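Local atomic coordinates of eukaryotic translation initiation factor 4E type 5 (Leishmania major, PDB entry 7KCJ), a protein that probably binds the 7-methylguanosine cap of messenger RNA and takes part in the initiation of translation. Residues W18-L23 with L78-N83; I99-L104 with V155-S160; L139-R144 with E151-E156; R164-A169 with I188-F193. All blocks are in the same frame, centred on the assembly; numbering follows the deposited sequence.

Contact 1: W18-L23 with L78-N83; sequences WFVSFL and LIFARN
R82 lays its aliphatic stem over one face of the W18 indole: CB sits 3.5 Å from the centroid of the six-membered ring, only 4° off the ring normal, a CH-pi contact in which CG and CD follow along the same side. With CG anti to the backbone N (chi1 -169°), the arginine chain runs out across the ring, then bends at chi3. Its guanidinium stands steeply to the indole plane, 74° apart, and forms a salt bridge with D137, while W18 NE1 bonds to the backbone O of R15. Further along the same face, V20 CG2 meets the F80 ring at CD2, 3.7 Å away, and V20 CG1 touches L78 CD1 at 3.9 Å; the branched V20 and L78 and the flat F80 ring suit the buried middle of this face. The strands are antiparallel neighbours in the curved sheet of the eIF4E fold, whose helix 56-64 receives F80 and L78 through L59 and M63. Four backbone hydrogen bonds hold the register, F19 pairing with A81 and S21 with I79. The bond from I79 N to S21 O is short, 2.8 Å. On the other face small S21 brings OG to 3.7 Å from I79 CB, A81 adds only a methyl group, and F19 turns its ring away from strand 78-82 to meet W52 edge-to-face.

Contact 2: I99-L104 with V155-S160; sequences IMINLL and VEVWLS
M100 places CG beside its backbone N (chi1 -45°) and folds again at chi2 and chi3, whereas E156 has CG anti to N (chi1 174°) and stays extended beyond it; the two chains therefore run side by side. M100 SD lies 3.5 Å from E156 CG, and M100 CE touches the same methylene, so a flexible thioether lines the apolar stem of an acid. This non-hydrogen-bonded pair belongs to two neighbouring antiparallel strands of the eIF4E sheet, 97-103 being next to the outermost strand 186-191, and is flanked by the hydrogen-bonded pairs I99 with V157 and I101 with V155. Each flanking pair closes two backbone bonds, among them V155 N to I101 O at 2.9 Å.

The opposite face is wholly aliphatic, as suits a surface covered by helices 108-121 and 165-178. There I99 CD1 reaches L159 CD1 at 4.1 Å, I101 CD1 approaches V157 CG2, and L103 CD1 leans on V155 CG2 at 4.2 Å.

The carboxylate of E156 has salt bridges to R98 and R140, which would favour its charged form. W158 also grips it: NE1 donates to E156 OE1 over 3.0 Å, with the oxygen in the indole plane but the donor above the carboxylate plane.

Contact 3: L139-R144 with E151-E156; sequences LRIAAR and EQIRVE
R140 and E156 form a salt bridge, R140 NE donating to E156 OE2 over 3.0 Å, while NH2 adds a weak second bond to that same oxygen. One carboxylate oxygen thus receives both N-H groups, instead of each oxygen taking one as in a bidentate pair. The guanidinium and carboxylate planes are 49° apart, and NE meets OE2 from above the carboxylate plane. R140 gets there by setting CG beside its own backbone N (chi1 -42°) and bending at chi2 and chi3, which brings the head back alongside the glutamate. With OE1 engaged elsewhere, both carboxylate oxygens of this buried acid have partners.

Beneath these side chains the backbones form a beta hairpin of strands 136-143 and 153-159, adjacent in the eIF4E sheet. R140 pairs with E156 and A142 with R154 through two hydrogen bonds each; the one from A142 N to R154 O is almost straight, at 178°. Beyond the last pair, R144 N still reaches Q152 O at 3.0 Å, close to the connecting loop.

Nearer this loop R144 and R154 lie side by side, R154 NH2 over one face of the R144 guanidinium, 4.0 Å from R144 NE. Like charges probably make this approach costly, but R154 NE is held by N102, and both residues are partly exposed.

The reverse face is apolar. L139 CD1 crosses to V155 CG1 at 3.7 Å, and I141 CG2 meets V155 CG2 at 4.4 Å; helix 108-121 packs against them.

Contact 4: R164-A169 with I188-F193; sequences RSHAVA and IAEASF
I188 opens the contact by directing its branched side chain at the helix, where I188 CG2 lies 4.4 Å from A169 CB. This is helix-on-sheet packing at the margin of the eIF4E fold: strand 186-191 is the outermost strand beside 97-103, and the start of helix 165-178 runs nearly antiparallel to it, the short axes 9.5 Å apart. I188 also touches I99 on the neighbouring strand, so a bulky aliphatic residue suits the interface between helix and sheet.

Two residues on, E190 points to the same side as I188 and makes the largest share of the contact. Its CG is beside the backbone N (chi1 -60°) and the chain is extended beyond it, carrying the carboxylate across to the first turn of the helix. Here A169 is small enough for the glutamate to pass over it, and A169 CB is 3.8 Å from E190 CD. H166 stands at the outer side, its ring 24° from the carboxylate plane and E190 OE2 near the ring edge, 4.0 Å from H166 ND1; any attraction would depend on the charge of the histidine. S165 holds OG anti to its backbone N (chi1 -165°), which leaves the hydroxyl oxygen, S165 OG, 2.9 Å from E190 OE1.

Overall arrangement
Contacts 1, 2 and 3 all join neighbouring strands of one antiparallel sheet, whereas contact 4 sets a helix against the strand at its margin. Contacts 1 and 2 are buried, their centres 15 Å apart, with contact 3 between them: it shares V155 and E156 with contact 2 and bonds to contact 1 through the backbones of L78 and I141. In each strand pair the face toward the helices is chiefly apolar. Charge gathers on the other face in contacts 2 and 3, but at the end of the helix-facing side in contact 1. Contact 4, partly exposed, replaces ladders of backbone bonds with side-chain contacts, chiefly a glutamate reaching a helix, and touches contact 2 through M100 and A189.

Contact 1: W18-L23 with L78-N83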
loop_
_atom_site.group_PDB
_atom_site.type_symbol
_atom_site.label_atom_id
_atom_site.label_comp_id
_atom_site.label_asym_id
_atom_site.label_seq_id
_atom_site.Cartn_x
_atom_site.Cartn_y
_atom_site.Cartn_z
ATOM N N TRP A 18 11.213 6.562 0.752
ATOM C CA TRP A 18 9.787 6.514 0.479
ATOM C C TRP A 18 9.106 7.628 1.263
ATOM O O TRP A 18 9.414 7.809 2.437
ATOM C CB TRP A 18 9.223 5.135 0.909
ATOM C CG TRP A 18 9.870 3.982 0.181
ATOM C CD1 TRP A 18 11.134 3.495 0.367
ATOM C CD2 TRP A 18 9.286 3.193 -0.871
ATOM N NE1 TRP A 18 11.373 2.453 -0.506
ATOM C CE2 TRP A 18 10.265 2.269 -1.297
ATOM C CE3 TRP A 18 8.025 3.158 -1.469
ATOM C CZ2 TRP A 18 10.020 1.335 -2.308
ATOM C CZ3 TRP A 18 7.794 2.252 -2.494
ATOM C CH2 TRP A 18 8.780 1.351 -2.896
ATOM N N PHE A 19 8.211 8.389 0.624
ATOM C CA PHE A 19 7.467 9.429 1.323
ATOM C C PHE A 19 6.127 8.875 1.797
ATOM O O PHE A 19 5.397 8.256 1.024
ATOM C CB PHE A 19 7.253 10.672 0.460
ATOM C CG PHE A 19 6.858 11.872 1.283
ATOM C CD1 PHE A 19 7.812 12.625 1.940
ATOM C CD2 PHE A 19 5.527 12.225 1.434
ATOM C CE1 PHE A 19 7.446 13.724 2.717
ATOM C CE2 PHE A 19 5.165 13.321 2.209
ATOM C CZ PHE A 19 6.124 14.058 2.848
ATOM N N VAL A 20 5.803 9.110 3.065
ATOM C CA VAL A 20 4.578 8.605 3.674
ATOM C C VAL A 20 3.570 9.743 3.823
ATOM O O VAL A 20 3.922 10.838 4.266
ATOM C CB VAL A 20 4.855 7.927 5.043
ATOM C CG1 VAL A 20 3.627 7.175 5.535
ATOM C CG2 VAL A 20 6.056 6.982 4.968
ATOM N N SER A 21 2.334 9.497 3.426
ATOM C CA SER A 21 1.268 10.482 3.552
ATOM C C SER A 21 -0.057 9.794 3.863
ATOM O O SER A 21 -0.246 8.615 3.556
ATOM C CB SER A 21 1.168 11.346 2.302
ATOM O OG SER A 21 0.843 10.514 1.210
ATOM N N PHE A 22 -0.967 10.521 4.490
ATOM C CA PHE A 22 -2.252 9.963 4.882
ATOM C C PHE A 22 -3.383 10.754 4.254
ATOM O O PHE A 22 -3.490 11.948 4.504
ATOM C CB PHE A 22 -2.360 9.971 6.414
ATOM C CG PHE A 22 -3.727 9.641 6.953
ATOM C CD1 PHE A 22 -4.236 8.361 6.855
ATOM C CD2 PHE A 22 -4.494 10.605 7.566
ATOM C CE1 PHE A 22 -5.484 8.059 7.350
ATOM C CE2 PHE A 22 -5.742 10.297 8.068
ATOM C CZ PHE A 22 -6.230 9.033 7.948
ATOM N N LEU A 23 -4.244 10.108 3.492
ATOM C CA LEU A 23 -5.394 10.770 2.879
ATOM C C LEU A 23 -6.672 10.259 3.527
ATOM O O LEU A 23 -7.024 9.098 3.361
ATOM C CB LEU A 23 -5.427 10.522 1.360
ATOM C CG LEU A 23 -6.682 11.034 0.567
ATOM C CD1 LEU A 23 -6.966 12.477 0.832
ATOM C CD2 LEU A 23 -6.500 10.882 -0.923
ATOM N N LEU A 78 -3.351 5.161 3.426
ATOM C CA LEU A 78 -2.002 5.440 3.907
ATOM C C LEU A 78 -1.126 5.155 2.694
ATOM O O LEU A 78 -1.199 4.065 2.152
ATOM C CB LEU A 78 -1.619 4.543 5.084
ATOM C CG LEU A 78 -0.206 4.746 5.621
ATOM C CD1 LEU A 78 -0.039 6.153 6.190
ATOM C CD2 LEU A 78 0.129 3.689 6.701
ATOM N N ILE A 79 -0.390 6.137 2.207
ATOM C CA ILE A 79 0.376 6.020 0.961
ATOM C C ILE A 79 1.894 6.065 1.154
ATOM O O ILE A 79 2.392 6.903 1.907
ATOM C CB ILE A 79 -0.094 7.173 0.037
ATOM C CG1 ILE A 79 -1.634 7.110 -0.214
ATOM C CG2 ILE A 79 0.695 7.231 -1.282
ATOM C CD1 ILE A 79 -2.244 8.397 -0.937
ATOM N N PHE A 80 2.631 5.187 0.454
ATOM C CA PHE A 80 4.092 5.160 0.469
ATOM C C PHE A 80 4.545 5.293 -0.984
ATOM O O PHE A 80 4.194 4.438 -1.811
ATOM C CB PHE A 80 4.635 3.835 1.043
ATOM C CG PHE A 80 4.205 3.526 2.457
ATOM C CD1 PHE A 80 2.945 3.020 2.720
ATOM C CD2 PHE A 80 5.068 3.729 3.521
ATOM C CE1 PHE A 80 2.553 2.743 4.018
ATOM C CE2 PHE A 80 4.669 3.459 4.816
ATOM C CZ PHE A 80 3.423 2.955 5.058
ATOM N N ALA A 81 5.326 6.339 -1.306
ATOM C CA ALA A 81 5.798 6.510 -2.678
ATOM C C ALA A 81 7.300 6.636 -2.717
ATOM O O ALA A 81 7.852 7.506 -2.048
ATOM C CB ALA A 81 5.160 7.727 -3.333
ATOM N N ARG A 82 7.959 5.807 -3.528
ATOM C CA ARG A 82 9.400 5.873 -3.642
ATOM C C ARG A 82 9.844 7.148 -4.375
ATOM O O ARG A 82 9.392 7.405 -5.491
ATOM C CB ARG A 82 9.932 4.599 -4.319
ATOM C CG ARG A 82 11.447 4.483 -4.242
ATOM C CD ARG A 82 11.946 3.262 -4.979
ATOM N NE ARG A 82 11.575 3.282 -6.395
ATOM C CZ ARG A 82 12.275 3.894 -7.347
ATOM N NH1 ARG A 82 13.395 4.539 -7.047
ATOM N NH2 ARG A 82 11.864 3.855 -8.609
ATOM N N ASN A 83 10.697 7.964 -3.722
ATOM C CA ASN A 83 11.272 9.211 -4.247
ATOM C C ASN A 83 10.261 10.278 -4.679
ATOM O O ASN A 83 10.617 11.130 -5.495
ATOM C CB ASN A 83 12.218 8.920 -5.427
ATOM C CG ASN A 83 13.536 8.291 -5.097
ATOM O OD1 ASN A 83 14.173 7.669 -5.955
ATOM N ND2 ASN A 83 14.012 8.448 -3.872
#

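Contact 2: I99-L104 with V155-S160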
loop_
_atom_site.group_PDB
_atom_site.type_symbol
_atom_site.label_atom_id
_atom_site.label_comp_id
_atom_site.label_asym_id
_atom_site.label_seq_id
_atom_site.Cartn_x
_atom_site.Cartn_y
_atom_site.Cartn_z
ATOM N N ILE A 99 -1.423 -4.806 -8.125
ATOM C CA ILE A 99 -1.751 -6.046 -7.431
ATOM C C ILE A 99 -2.526 -5.667 -6.176
ATOM O O ILE A 99 -2.071 -4.823 -5.403
ATOM C CB ILE A 99 -0.475 -6.879 -7.101
ATOM C CG1 ILE A 99 0.156 -7.458 -8.369
ATOM C CG2 ILE A 99 -0.784 -7.987 -6.104
ATOM C CD1 ILE A 99 1.530 -8.001 -8.154
ATOM N N MET A 100 -3.726 -6.234 -5.997
ATOM C CA MET A 100 -4.525 -5.973 -4.797
ATOM C C MET A 100 -4.478 -7.181 -3.913
ATOM O O MET A 100 -4.696 -8.297 -4.383
ATOM C CB MET A 100 -5.999 -5.673 -5.118
ATOM C CG MET A 100 -6.212 -4.711 -6.246
ATOM S SD MET A 100 -5.475 -3.105 -6.179
ATOM C CE MET A 100 -6.730 -2.274 -5.182
ATOM N N ILE A 101 -4.156 -6.973 -2.643
ATOM C CA ILE A 101 -4.120 -8.034 -1.644
ATOM C C ILE A 101 -5.106 -7.661 -0.541
ATOM O O ILE A 101 -4.877 -6.675 0.167
ATOM C CB ILE A 101 -2.691 -8.183 -1.067
ATOM C CG1 ILE A 101 -1.665 -8.458 -2.175
ATOM C CG2 ILE A 101 -2.632 -9.275 -0.010
ATOM C CD1 ILE A 101 -0.392 -7.871 -1.926
ATOM N N ASN A 102 -6.190 -8.428 -0.387
ATOM C CA ASN A 102 -7.151 -8.184 0.701
ATOM C C ASN A 102 -6.823 -9.087 1.879
ATOM O O ASN A 102 -6.677 -10.289 1.693
ATOM C CB ASN A 102 -8.576 -8.432 0.251
ATOM C CG ASN A 102 -9.021 -7.436 -0.788
ATOM O OD1 ASN A 102 -9.403 -6.310 -0.457
ATOM N ND2 ASN A 102 -8.972 -7.820 -2.053
ATOM N N LEU A 103 -6.657 -8.514 3.072
ATOM C CA LEU A 103 -6.286 -9.271 4.263
ATOM C C LEU A 103 -7.480 -9.185 5.193
ATOM O O LEU A 103 -7.793 -8.099 5.662
ATOM C CB LEU A 103 -5.037 -8.641 4.905
ATOM C CG LEU A 103 -3.827 -8.529 4.001
ATOM C CD1 LEU A 103 -2.710 -7.688 4.652
ATOM C CD2 LEU A 103 -3.331 -9.937 3.567
ATOM N N LEU A 104 -8.178 -10.302 5.417
ATOM C CA LEU A 104 -9.416 -10.311 6.184
ATOM C C LEU A 104 -9.296 -10.251 7.706
ATOM O O LEU A 104 -10.109 -9.578 8.330
ATOM C CB LEU A 104 -10.276 -11.548 5.819
ATOM C CG LEU A 104 -10.672 -11.795 4.351
ATOM C CD1 LEU A 104 -11.799 -12.795 4.266
ATOM C CD2 LEU A 104 -11.133 -10.539 3.665
ATOM N N VAL A 155 -4.233 -3.921 0.609
ATOM C CA VAL A 155 -2.960 -3.361 0.202
ATOM C C VAL A 155 -2.945 -3.339 -1.323
ATOM O O VAL A 155 -3.252 -4.344 -1.971
ATOM C CB VAL A 155 -1.755 -4.132 0.779
ATOM C CG1 VAL A 155 -0.442 -3.439 0.393
ATOM C CG2 VAL A 155 -1.859 -4.260 2.293
ATOM N N GLU A 156 -2.678 -2.182 -1.900
ATOM C CA GLU A 156 -2.632 -1.991 -3.346
ATOM C C GLU A 156 -1.187 -1.660 -3.719
ATOM O O GLU A 156 -0.631 -0.688 -3.211
ATOM C CB GLU A 156 -3.572 -0.840 -3.747
ATOM C CG GLU A 156 -3.512 -0.433 -5.217
ATOM C CD GLU A 156 -4.446 0.705 -5.589
ATOM O OE1 GLU A 156 -4.810 0.820 -6.779
ATOM O OE2 GLU A 156 -4.816 1.487 -4.680
ATOM N N VAL A 157 -0.580 -2.462 -4.591
ATOM C CA VAL A 157 0.808 -2.254 -5.021
ATOM C C VAL A 157 0.839 -1.808 -6.474
ATOM O O VAL A 157 0.284 -2.509 -7.311
ATOM C CB VAL A 157 1.623 -3.573 -4.885
ATOM C CG1 VAL A 157 3.110 -3.313 -5.122
ATOM C CG2 VAL A 157 1.388 -4.259 -3.531
ATOM N N TRP A 158 1.505 -0.689 -6.799
ATOM C CA TRP A 158 1.620 -0.219 -8.188
ATOM C C TRP A 158 2.971 -0.585 -8.739
ATOM O O TRP A 158 3.991 -0.226 -8.154
ATOM C CB TRP A 158 1.412 1.300 -8.326
ATOM C CG TRP A 158 0.034 1.813 -7.988
ATOM C CD1 TRP A 158 -1.066 1.080 -7.638
ATOM C CD2 TRP A 158 -0.371 3.189 -7.951
ATOM N NE1 TRP A 158 -2.127 1.918 -7.382
ATOM C CE2 TRP A 158 -1.728 3.217 -7.572
ATOM C CE3 TRP A 158 0.276 4.404 -8.217
ATOM C CZ2 TRP A 158 -2.431 4.412 -7.403
ATOM C CZ3 TRP A 158 -0.446 5.584 -8.095
ATOM C CH2 TRP A 158 -1.786 5.574 -7.702
ATOM N N LEU A 159 2.987 -1.347 -9.829
ATOM C CA LEU A 159 4.227 -1.758 -10.470
ATOM C C LEU A 159 4.479 -0.854 -11.675
ATOM O O LEU A 159 3.546 -0.571 -12.419
ATOM C CB LEU A 159 4.156 -3.216 -10.959
ATOM C CG LEU A 159 3.351 -4.267 -10.174
ATOM C CD1 LEU A 159 3.544 -5.600 -10.754
ATOM C CD2 LEU A 159 3.794 -4.362 -8.767
ATOM N N SER A 160 5.719 -0.441 -11.894
ATOM C CA SER A 160 6.050 0.383 -13.067
ATOM C C SER A 160 6.118 -0.452 -14.362
ATOM O O SER A 160 5.946 0.098 -15.457
ATOM C CB SER A 160 7.343 1.154 -12.849
ATOM O OG SER A 160 8.449 0.281 -12.695
#

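Contact 3: L139-R144 with E151-E156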
loop_
_atom_site.group_PDB
_atom_site.type_symbol
_atom_site.label_atom_id
_atom_site.label_comp_id
_atom_site.label_asym_id
_atom_site.label_seq_id
_atom_site.Cartn_x
_atom_site.Cartn_y
_atom_site.Cartn_z
ATOM N N LEU A 139 2.829 2.016 -2.737
ATOM C CA LEU A 139 2.106 1.105 -1.886
ATOM C C LEU A 139 0.990 1.909 -1.227
ATOM O O LEU A 139 1.260 2.953 -0.645
ATOM C CB LEU A 139 3.071 0.576 -0.830
ATOM C CG LEU A 139 2.706 -0.690 -0.097
ATOM C CD1 LEU A 139 2.559 -1.853 -1.047
ATOM C CD2 LEU A 139 3.815 -1.017 0.883
ATOM N N ARG A 140 -0.266 1.456 -1.356
ATOM C CA ARG A 140 -1.408 2.144 -0.773
ATOM C C ARG A 140 -2.131 1.186 0.161
ATOM O O ARG A 140 -2.484 0.091 -0.237
ATOM C CB ARG A 140 -2.349 2.661 -1.867
ATOM C CG ARG A 140 -1.615 3.270 -3.060
ATOM C CD ARG A 140 -2.280 4.513 -3.567
ATOM N NE ARG A 140 -3.526 4.214 -4.258
ATOM C CZ ARG A 140 -4.490 5.100 -4.486
ATOM N NH1 ARG A 140 -4.368 6.350 -4.054
ATOM N NH2 ARG A 140 -5.584 4.744 -5.149
ATOM N N ILE A 141 -2.304 1.565 1.418
ATOM C CA ILE A 141 -2.966 0.723 2.410
ATOM C C ILE A 141 -4.307 1.331 2.803
ATOM O O ILE A 141 -4.348 2.486 3.212
ATOM C CB ILE A 141 -2.049 0.455 3.612
ATOM C CG1 ILE A 141 -0.658 0.004 3.173
ATOM C CG2 ILE A 141 -2.654 -0.562 4.527
ATOM C CD1 ILE A 141 0.338 -0.059 4.370
ATOM N N ALA A 142 -5.407 0.611 2.549
ATOM C CA ALA A 142 -6.745 1.113 2.836
ATOM C C ALA A 142 -7.476 0.321 3.900
ATOM O O ALA A 142 -7.684 -0.882 3.725
ATOM C CB ALA A 142 -7.574 1.129 1.569
ATOM N N ALA A 143 -7.933 0.987 4.965
ATOM C CA ALA A 143 -8.729 0.311 5.999
ATOM C C ALA A 143 -10.109 -0.001 5.413
ATOM O O ALA A 143 -10.796 0.911 4.928
ATOM C CB ALA A 143 -8.907 1.223 7.206
ATOM N N ARG A 144 -10.525 -1.274 5.459
ATOM C CA ARG A 144 -11.840 -1.657 4.956
ATOM C C ARG A 144 -12.641 -2.499 5.993
ATOM O O ARG A 144 -13.020 -3.638 5.691
ATOM C CB ARG A 144 -11.683 -2.429 3.636
ATOM C CG ARG A 144 -11.036 -1.604 2.527
ATOM C CD ARG A 144 -11.635 -1.901 1.171
ATOM N NE ARG A 144 -12.185 -0.694 0.559
ATOM C CZ ARG A 144 -13.471 -0.521 0.262
ATOM N NH1 ARG A 144 -14.354 -1.480 0.517
ATOM N NH2 ARG A 144 -13.884 0.616 -0.287
ATOM N N GLU A 151 -11.148 -6.247 11.223
ATOM C CA GLU A 151 -9.753 -5.856 10.999
ATOM C C GLU A 151 -9.328 -5.947 9.537
ATOM O O GLU A 151 -8.147 -5.856 9.248
ATOM C CB GLU A 151 -8.794 -6.618 11.913
ATOM C CG GLU A 151 -9.164 -6.451 13.378
ATOM C CD GLU A 151 -8.184 -7.022 14.381
ATOM O OE1 GLU A 151 -7.007 -7.231 14.015
ATOM O OE2 GLU A 151 -8.597 -7.253 15.538
ATOM N N GLN A 152 -10.276 -6.076 8.615
ATOM C CA GLN A 152 -9.977 -6.185 7.198
ATOM C C GLN A 152 -9.303 -4.946 6.624
ATOM O O GLN A 152 -9.722 -3.824 6.924
ATOM C CB GLN A 152 -11.244 -6.484 6.402
ATOM C CG GLN A 152 -10.966 -6.790 4.935
ATOM C CD GLN A 152 -12.227 -7.009 4.130
ATOM O OE1 GLN A 152 -13.370 -6.906 4.645
ATOM N NE2 GLN A 152 -12.039 -7.278 2.834
ATOM N N ILE A 153 -8.235 -5.152 5.833
ATOM C CA ILE A 153 -7.512 -4.100 5.122
ATOM C C ILE A 153 -7.223 -4.536 3.670
ATOM O O ILE A 153 -7.281 -5.718 3.337
ATOM C CB ILE A 153 -6.208 -3.655 5.851
ATOM C CG1 ILE A 153 -5.127 -4.767 5.834
ATOM C CG2 ILE A 153 -6.494 -3.193 7.265
ATOM C CD1 ILE A 153 -3.819 -4.393 6.521
ATOM N N ARG A 154 -6.919 -3.563 2.800
ATOM C CA ARG A 154 -6.507 -3.854 1.430
ATOM C C ARG A 154 -5.192 -3.182 1.141
ATOM O O ARG A 154 -5.061 -1.990 1.383
ATOM C CB ARG A 154 -7.535 -3.382 0.396
ATOM C CG ARG A 154 -7.120 -3.815 -1.024
ATOM C CD ARG A 154 -7.930 -3.171 -2.118
ATOM N NE ARG A 154 -9.361 -3.391 -1.996
ATOM C CZ ARG A 154 -10.274 -2.773 -2.744
ATOM N NH1 ARG A 154 -9.904 -1.869 -3.649
ATOM N NH2 ARG A 154 -11.566 -3.029 -2.569
ATOM N N VAL A 155 -4.233 -3.921 0.609
ATOM C CA VAL A 155 -2.960 -3.361 0.202
ATOM C C VAL A 155 -2.945 -3.339 -1.323
ATOM O O VAL A 155 -3.252 -4.344 -1.971
ATOM C CB VAL A 155 -1.755 -4.132 0.779
ATOM C CG1 VAL A 155 -0.442 -3.439 0.393
ATOM C CG2 VAL A 155 -1.859 -4.260 2.293
ATOM N N GLU A 156 -2.678 -2.182 -1.900
ATOM C CA GLU A 156 -2.632 -1.991 -3.346
ATOM C C GLU A 156 -1.187 -1.660 -3.719
ATOM O O GLU A 156 -0.631 -0.688 -3.211
ATOM C CB GLU A 156 -3.572 -0.840 -3.747
ATOM C CG GLU A 156 -3.512 -0.433 -5.217
ATOM C CD GLU A 156 -4.446 0.705 -5.589
ATOM O OE1 GLU A 156 -4.810 0.820 -6.779
ATOM O OE2 GLU A 156 -4.816 1.487 -4.680
#

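Contact 4: R164-A169 with I188-F193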
loop_
_atom_site.group_PDB
_atom_site.type_symbol
_atom_site.label_atom_id
_atom_site.label_comp_id
_atom_site.label_asym_id
_atom_site.label_seq_id
_atom_site.Cartn_x
_atom_site.Cartn_y
_atom_site.Cartn_z
ATOM N N ARG A 164 6.133 -7.715 -15.108
ATOM C CA ARG A 164 6.675 -8.352 -13.901
ATOM C C ARG A 164 5.565 -8.805 -12.920
ATOM O O ARG A 164 5.869 -9.402 -11.891
ATOM C CB ARG A 164 7.651 -7.405 -13.174
ATOM C CG ARG A 164 8.848 -6.960 -14.019
ATOM C CD ARG A 164 9.709 -8.127 -14.479
ATOM N NE ARG A 164 11.010 -7.690 -14.994
ATOM C CZ ARG A 164 11.402 -7.824 -16.260
ATOM N NH1 ARG A 164 10.596 -8.380 -17.158
ATOM N NH2 ARG A 164 12.605 -7.404 -16.635
ATOM N N SER A 165 4.293 -8.497 -13.232
ATOM C CA SER A 165 3.123 -8.768 -12.414
ATOM C C SER A 165 2.959 -10.235 -12.012
ATOM O O SER A 165 2.803 -10.513 -10.825
ATOM C CB SER A 165 1.869 -8.256 -13.120
ATOM O OG SER A 165 0.768 -8.187 -12.233
ATOM N N HIS A 166 2.988 -11.164 -12.980
ATOM C CA HIS A 166 2.819 -12.575 -12.670
ATOM C C HIS A 166 3.894 -13.095 -11.703
ATOM O O HIS A 166 3.548 -13.756 -10.736
ATOM C CB HIS A 166 2.711 -13.432 -13.936
ATOM C CG HIS A 166 2.402 -14.866 -13.643
ATOM N ND1 HIS A 166 1.229 -15.235 -12.995
ATOM C CD2 HIS A 166 3.124 -15.983 -13.909
ATOM C CE1 HIS A 166 1.275 -16.557 -12.895
ATOM N NE2 HIS A 166 2.391 -17.052 -13.436
ATOM N N ALA A 167 5.165 -12.757 -11.924
ATOM C CA ALA A 167 6.235 -13.198 -11.035
ATOM C C ALA A 167 6.087 -12.640 -9.614
ATOM O O ALA A 167 6.295 -13.381 -8.657
ATOM C CB ALA A 167 7.591 -12.819 -11.605
ATOM N N VAL A 168 5.708 -11.353 -9.474
ATOM C CA VAL A 168 5.540 -10.739 -8.167
ATOM C C VAL A 168 4.327 -11.354 -7.457
ATOM O O VAL A 168 4.419 -11.706 -6.280
ATOM C CB VAL A 168 5.391 -9.189 -8.297
ATOM C CG1 VAL A 168 4.985 -8.558 -6.972
ATOM C CG2 VAL A 168 6.673 -8.549 -8.813
ATOM N N ALA A 169 3.193 -11.476 -8.164
ATOM C CA ALA A 169 1.990 -12.041 -7.577
ATOM C C ALA A 169 2.208 -13.485 -7.136
ATOM O O ALA A 169 1.786 -13.847 -6.042
ATOM C CB ALA A 169 0.831 -11.960 -8.557
ATOM N N ILE A 188 -5.359 -12.530 -3.532
ATOM C CA ILE A 188 -4.438 -11.767 -4.340
ATOM C C ILE A 188 -5.011 -11.666 -5.733
ATOM O O ILE A 188 -5.426 -12.672 -6.310
ATOM C CB ILE A 188 -3.028 -12.413 -4.362
ATOM C CG1 ILE A 188 -2.468 -12.548 -2.943
ATOM C CG2 ILE A 188 -2.076 -11.595 -5.252
ATOM C CD1 ILE A 188 -1.265 -13.368 -2.831
ATOM N N ALA A 189 -5.042 -10.454 -6.280
ATOM C CA ALA A 189 -5.563 -10.241 -7.616
ATOM C C ALA A 189 -4.652 -9.313 -8.410
ATOM O O ALA A 189 -4.050 -8.406 -7.846
ATOM C CB ALA A 189 -6.961 -9.652 -7.538
ATOM N N GLU A 190 -4.540 -9.548 -9.711
ATOM C CA GLU A 190 -3.779 -8.681 -10.604
ATOM C C GLU A 190 -4.793 -7.916 -11.433
ATOM O O GLU A 190 -5.772 -8.499 -11.918
ATOM C CB GLU A 190 -2.888 -9.499 -11.536
ATOM C CG GLU A 190 -1.874 -10.347 -10.803
ATOM C CD GLU A 190 -1.173 -11.317 -11.728
ATOM O OE1 GLU A 190 -0.391 -10.853 -12.591
ATOM O OE2 GLU A 190 -1.425 -12.537 -11.609
ATOM N N ALA A 191 -4.572 -6.622 -11.608
ATOM C CA ALA A 191 -5.497 -5.794 -12.378
ATOM C C ALA A 191 -4.794 -4.627 -13.034
ATOM O O ALA A 191 -3.736 -4.193 -12.575
ATOM C CB ALA A 191 -6.619 -5.281 -11.469
ATOM N N SER A 192 -5.393 -4.095 -14.101
ATOM C CA SER A 192 -4.883 -2.898 -14.733
ATOM C C SER A 192 -5.259 -1.696 -13.836
ATOM O O SER A 192 -6.054 -1.833 -12.894
ATOM C CB SER A 192 -5.468 -2.749 -16.136
ATOM O OG SER A 192 -6.831 -2.361 -16.097
ATOM N N PHE A 193 -4.669 -0.531 -14.099
ATOM C CA PHE A 193 -4.978 0.667 -13.321
ATOM C C PHE A 193 -6.454 1.094 -13.461
ATOM O O PHE A 193 -7.057 1.487 -12.459
ATOM C CB PHE A 193 -4.038 1.813 -13.704
ATOM C CG PHE A 193 -2.636 1.627 -13.188
ATOM C CD1 PHE A 193 -2.408 1.215 -11.887
ATOM C CD2 PHE A 193 -1.555 1.858 -13.998
ATOM C CE1 PHE A 193 -1.122 1.075 -11.409
ATOM C CE2 PHE A 193 -0.273 1.711 -13.517
ATOM C CZ PHE A 193 -0.063 1.326 -12.227
#